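Local coordinates for protein 16S rRNA (adenine(1408)-N(1))-methyltransferase (Catenulispora acidiphila, PDB 4X1O) that probably methylates N1 of adenine 1408 in 16S ribosomal RNA with S-adenosyl-L-methionine as methyl donor, a modification linked to aminoglycoside resistance, at residues Ile50-Gly55 with Val75-Ala80; Gln82-Thr87 with Leu103-Ser108. One frame throughout, in Å; residues are numbered along the deposited sequence.

Overall arrangement
Both contacts lie in the first half of a Rossmann-like methyltransferase fold. Contact 1 pairs strands 49-54 and 72-78, and its centre lies about 5 Å from the centre of the chain. From strand 72-78 the chain runs into helix 85-91, whose start contact 2 packs on strand 103-107, the next neighbour of 72-78 in the sheet; the centre of contact 2 is about 13 Å from that of the chain. The contact centres are about 8 Å apart, and Gly76 of contact 1 probably hydrogen-bonds Val104 and Val106 of contact 2. Both are largely buried, yet their chemistry differs: a ladder of backbone hydrogen bonds in contact 1, apolar side-chain packing in contact 2.

Contact 1 of 2, residues Ile50-Gly55 with Val75-Ala80; sequences ILVDVG and VGVDPA
Val75 opens the pairing by sending its backbone N to Leu51 O, a 2.7 Å bond with an N-H...O angle of 169°. Its own carbonyl receives the next one: Asp53 N reaches Val75 O at 2.8 Å, more bent and tilted from the carbonyl plane, while Val52 CA adds a C-H...O contact to the same oxygen. The Val75 side chain stands alongside that of Val52 on one sheet face, with Val52 CG2 4.0 Å from Val75 CB. Gly76 sits opposite Asp53 and sets its CA against Asp53 O. That oxygen also accepts from Val77 N at 2.9 Å. The axes of 50-54 and 75-78 run 22° from parallel and come within 4.6 Å, and helix 60-68 joins the two strands, so this is a beta-alpha-beta unit of the Rossmann-like methyltransferase fold. Val77 places CG2 3.7 Å from Val52 CG1, on the face shared with Val75; the side chains meet at a slant, Val77 CG2 standing beside its backbone N and Val52 CG1 beside its carbonyl carbon. Val77 O then accepts from Gly55 N. At Asp78, which binds S-adenosyl-L-methionine, two pieces of backbone grip the carboxylate: OD2 accepts from Thr56 N, just after strand 49-54, and packs 3.3 Å from Gly55 CA, whereas OD1 uses its anti lone pair for Ala80 N at 2.8 Å, closing an Asx turn.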
loop_
_atom_site.group_PDB
_atom_site.type_symbol
_atom_site.label_atom_id
_atom_site.label_comp_id
_atom_site.label_asym_id
_atom_site.label_seq_id
_atom_site.Cartn_x
_atom_site.Cartn_y
_atom_site.Cartn_z
ATOM N N ILE A 50 4.653 4.199 -11.922
ATOM C CA ILE A 50 5.262 3.586 -10.756
ATOM C C ILE A 50 4.235 3.562 -9.644
ATOM O O ILE A 50 3.736 4.608 -9.224
ATOM C CB ILE A 50 6.499 4.334 -10.295
ATOM C CG1 ILE A 50 7.544 4.297 -11.423
ATOM C CG2 ILE A 50 7.048 3.718 -8.997
ATOM C CD1 ILE A 50 8.585 5.343 -11.337
ATOM N N LEU A 51 3.913 2.360 -9.190
ATOM C CA LEU A 51 2.911 2.171 -8.154
ATOM C C LEU A 51 3.590 1.725 -6.889
ATOM O O LEU A 51 4.370 0.768 -6.905
ATOM C CB LEU A 51 1.880 1.135 -8.595
ATOM C CG LEU A 51 0.842 0.665 -7.581
ATOM C CD1 LEU A 51 -0.088 1.801 -7.213
ATOM C CD2 LEU A 51 0.061 -0.507 -8.152
ATOM N N VAL A 52 3.326 2.426 -5.796
ATOM C CA VAL A 52 3.885 1.984 -4.529
ATOM C C VAL A 52 2.739 1.491 -3.651
ATOM O O VAL A 52 1.814 2.244 -3.349
ATOM C CB VAL A 52 4.689 3.089 -3.832
ATOM C CG1 VAL A 52 5.115 2.624 -2.427
ATOM C CG2 VAL A 52 5.928 3.433 -4.664
ATOM N N ASP A 53 2.796 0.203 -3.310
ATOM C CA ASP A 53 1.882 -0.424 -2.365
ATOM C C ASP A 53 2.511 -0.416 -0.999
ATOM O O ASP A 53 3.490 -1.116 -0.760
ATOM C CB ASP A 53 1.559 -1.861 -2.743
ATOM C CG ASP A 53 0.821 -1.972 -4.044
ATOM O OD1 ASP A 53 -0.036 -1.116 -4.341
ATOM O OD2 ASP A 53 1.107 -2.935 -4.768
ATOM N N VAL A 54 1.945 0.356 -0.081
ATOM C CA VAL A 54 2.510 0.426 1.253
ATOM C C VAL A 54 1.732 -0.534 2.136
ATOM O O VAL A 54 0.514 -0.428 2.240
ATOM C CB VAL A 54 2.456 1.851 1.822
ATOM C CG1 VAL A 54 3.091 1.889 3.206
ATOM C CG2 VAL A 54 3.170 2.824 0.874
ATOM N N GLY A 55 2.429 -1.467 2.773
ATOM C CA GLY A 55 1.753 -2.574 3.424
ATOM C C GLY A 55 1.318 -3.549 2.341
ATOM O O GLY A 55 0.552 -3.201 1.445
ATOM N N VAL A 75 5.970 -1.418 -6.640
ATOM C CA VAL A 75 6.904 -1.445 -5.522
ATOM C C VAL A 75 6.142 -1.725 -4.251
ATOM O O VAL A 75 5.346 -0.901 -3.836
ATOM C CB VAL A 75 7.644 -0.102 -5.376
ATOM C CG1 VAL A 75 8.699 -0.182 -4.292
ATOM C CG2 VAL A 75 8.255 0.280 -6.718
ATOM N N GLY A 76 6.385 -2.878 -3.634
ATOM C CA GLY A 76 5.715 -3.195 -2.390
ATOM C C GLY A 76 6.630 -2.872 -1.231
ATOM O O GLY A 76 7.782 -3.291 -1.215
ATOM N N VAL A 77 6.129 -2.113 -0.264
ATOM C CA VAL A 77 6.952 -1.668 0.845
ATOM C C VAL A 77 6.358 -2.154 2.143
ATOM O O VAL A 77 5.271 -1.742 2.509
ATOM C CB VAL A 77 7.076 -0.127 0.904
ATOM C CG1 VAL A 77 8.115 0.271 1.939
ATOM C CG2 VAL A 77 7.441 0.442 -0.463
ATOM N N ASP A 78 7.076 -3.016 2.860
ATOM C CA ASP A 78 6.548 -3.555 4.111
ATOM C C ASP A 78 7.699 -3.935 5.029
ATOM O O ASP A 78 8.710 -4.429 4.561
ATOM C CB ASP A 78 5.657 -4.770 3.830
ATOM C CG ASP A 78 4.744 -5.115 4.989
ATOM O OD1 ASP A 78 5.256 -5.575 6.036
ATOM O OD2 ASP A 78 3.515 -4.931 4.851
ATOM N N PRO A 79 7.562 -3.688 6.332
ATOM C CA PRO A 79 8.711 -4.039 7.177
ATOM C C PRO A 79 8.784 -5.530 7.500
ATOM O O PRO A 79 9.847 -6.000 7.889
ATOM C CB PRO A 79 8.475 -3.215 8.437
ATOM C CG PRO A 79 7.007 -3.034 8.485
ATOM C CD PRO A 79 6.557 -2.906 7.074
ATOM N N ALA A 80 7.682 -6.255 7.335
ATOM C CA ALA A 80 7.654 -7.678 7.661
ATOM C C ALA A 80 7.993 -8.486 6.423
ATOM O O ALA A 80 7.132 -9.160 5.850
ATOM C CB ALA A 80 6.299 -8.076 8.209
#

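Contact 2 of 2, residues Gln82-Thr87 with Leu103-Ser108; sequences QRMTET and LVLVSS
Met84 and Leu105 mark the nearest backbone approach, their CA atoms 7.8 Å apart, a spacing that is bridged by side chains as the chain turns from 3-10 residues 82-84 into helix 85-91 above strand 103-107. Met84 points at the strand and runs antiparallel alongside Leu105, bringing SD 4.1 Å from Leu105 CD2. A bend at its last torsion (chi3 -71°) carries CE on to within 4.2 Å of Val106 O. One turn further, the methyl of Thr87 meets two leucines at once: CG2 is 3.7 Å from Leu103 CD2 and 4.0 Å from Leu105 CD1, and the threonine lies roughly perpendicular to both. Leu105 therefore divides its branches, CD1 going to Thr87 and CD2 to the methionine sulfur. With CG2 anti to its backbone N (chi1 -70° for OG1), Thr87 turns the methyl to the strand, while OG1 hydrogen-bonds Asp58 O and Trp220 NE1. At the helix start, Thr85 OG1 donates to Gln82 O at 3.0 Å, a bond within the segment. Leu27 also touches Met84 and Leu105, and Tyr63 of helix 60-68 touches Thr87 and Leu103. Apart from the Met84 methyl resting near the Val106 carbonyl, the contact is almost wholly apolar, consistent with shape and burial, rather than directed bonds, holding the helix start on strand 103-107.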
loop_
_atom_site.group_PDB
_atom_site.type_symbol
_atom_site.label_atom_id
_atom_site.label_comp_id
_atom_site.label_asym_id
_atom_site.label_seq_id
_atom_site.Cartn_x
_atom_site.Cartn_y
_atom_site.Cartn_z
ATOM N N GLN A 82 9.666 -11.148 5.669
ATOM C CA GLN A 82 9.612 -12.611 5.614
ATOM C C GLN A 82 8.263 -13.114 5.114
ATOM O O GLN A 82 8.172 -14.197 4.531
ATOM C CB GLN A 82 9.906 -13.235 6.984
ATOM C CG GLN A 82 11.312 -13.021 7.524
ATOM C CD GLN A 82 11.455 -11.732 8.320
ATOM O OE1 GLN A 82 10.530 -10.915 8.389
ATOM N NE2 GLN A 82 12.615 -11.555 8.946
ATOM N N ARG A 83 7.221 -12.324 5.345
ATOM C CA ARG A 83 5.881 -12.679 4.908
ATOM C C ARG A 83 5.756 -12.660 3.386
ATOM O O ARG A 83 4.855 -13.273 2.814
ATOM C CB ARG A 83 4.852 -11.723 5.523
ATOM C CG ARG A 83 4.641 -11.939 7.019
ATOM C CD ARG A 83 3.838 -10.806 7.649
ATOM N NE ARG A 83 2.416 -10.871 7.321
ATOM C CZ ARG A 83 1.669 -9.811 7.025
ATOM N NH1 ARG A 83 2.208 -8.600 7.012
ATOM N NH2 ARG A 83 0.382 -9.963 6.739
ATOM N N MET A 84 6.647 -11.928 2.736
ATOM C CA MET A 84 6.550 -11.727 1.300
ATOM C C MET A 84 7.385 -12.727 0.503
ATOM O O MET A 84 7.408 -12.654 -0.719
ATOM C CB MET A 84 6.984 -10.309 0.929
ATOM C CG MET A 84 6.099 -9.206 1.502
ATOM S SD MET A 84 6.610 -7.579 0.892
ATOM C CE MET A 84 8.157 -7.353 1.767
ATOM N N THR A 85 8.062 -13.653 1.184
ATOM C CA THR A 85 9.062 -14.490 0.520
ATOM C C THR A 85 8.496 -15.385 -0.576
ATOM O O THR A 85 9.131 -15.545 -1.614
ATOM C CB THR A 85 9.825 -15.372 1.528
ATOM O OG1 THR A 85 8.898 -16.112 2.332
ATOM C CG2 THR A 85 10.691 -14.508 2.421
ATOM N N GLU A 86 7.317 -15.961 -0.353
ATOM C CA GLU A 86 6.665 -16.780 -1.375
ATOM C C GLU A 86 6.393 -15.985 -2.650
ATOM O O GLU A 86 6.588 -16.477 -3.759
ATOM C CB GLU A 86 5.358 -17.364 -0.842
ATOM C CG GLU A 86 4.580 -18.166 -1.865
ATOM C CD GLU A 86 3.459 -18.975 -1.239
ATOM O OE1 GLU A 86 3.393 -19.046 0.005
ATOM O OE2 GLU A 86 2.639 -19.539 -1.994
ATOM N N THR A 87 5.932 -14.752 -2.484
ATOM C CA THR A 87 5.717 -13.883 -3.625
ATOM C C THR A 87 7.041 -13.612 -4.327
ATOM O O THR A 87 7.126 -13.649 -5.547
ATOM C CB THR A 87 5.068 -12.544 -3.206
ATOM O OG1 THR A 87 3.721 -12.789 -2.801
ATOM C CG2 THR A 87 5.062 -11.565 -4.377
ATOM N N LEU A 103 8.128 -6.268 -10.401
ATOM C CA LEU A 103 7.787 -6.202 -8.993
ATOM C C LEU A 103 9.054 -6.029 -8.153
ATOM O O LEU A 103 10.030 -6.794 -8.266
ATOM C CB LEU A 103 7.012 -7.458 -8.574
ATOM C CG LEU A 103 6.606 -7.554 -7.112
ATOM C CD1 LEU A 103 5.518 -6.481 -6.844
ATOM C CD2 LEU A 103 6.079 -8.936 -6.785
ATOM N N VAL A 104 9.043 -5.006 -7.317
ATOM C CA VAL A 104 10.131 -4.742 -6.404
ATOM C C VAL A 104 9.596 -4.773 -4.976
ATOM O O VAL A 104 8.720 -3.984 -4.615
ATOM C CB VAL A 104 10.796 -3.374 -6.684
ATOM C CG1 VAL A 104 11.974 -3.170 -5.747
ATOM C CG2 VAL A 104 11.262 -3.294 -8.137
ATOM N N LEU A 105 10.120 -5.688 -4.166
ATOM C CA LEU A 105 9.655 -5.815 -2.793
ATOM C C LEU A 105 10.698 -5.238 -1.851
ATOM O O LEU A 105 11.815 -5.755 -1.746
ATOM C CB LEU A 105 9.358 -7.279 -2.458
ATOM C CG LEU A 105 8.283 -7.878 -3.374
ATOM C CD1 LEU A 105 8.163 -9.399 -3.190
ATOM C CD2 LEU A 105 6.937 -7.191 -3.173
ATOM N N VAL A 106 10.319 -4.150 -1.184
ATOM C CA VAL A 106 11.217 -3.365 -0.333
ATOM C C VAL A 106 10.948 -3.606 1.138
ATOM O O VAL A 106 9.804 -3.510 1.580
ATOM C CB VAL A 106 11.054 -1.835 -0.603
ATOM C CG1 VAL A 106 11.921 -1.011 0.362
ATOM C CG2 VAL A 106 11.368 -1.508 -2.063
ATOM N N SER A 107 11.991 -3.911 1.904
ATOM C CA SER A 107 11.846 -4.050 3.343
ATOM C C SER A 107 12.087 -2.706 3.997
ATOM O O SER A 107 13.229 -2.273 4.148
ATOM C CB SER A 107 12.817 -5.091 3.901
ATOM O OG SER A 107 12.633 -5.246 5.297
ATOM N N SER A 108 11.005 -2.039 4.370
ATOM C CA SER A 108 11.100 -0.773 5.079
ATOM C C SER A 108 9.764 -0.416 5.697
ATOM O O SER A 108 8.712 -0.782 5.169
ATOM C CB SER A 108 11.548 0.352 4.146
ATOM O OG SER A 108 11.475 1.599 4.819
#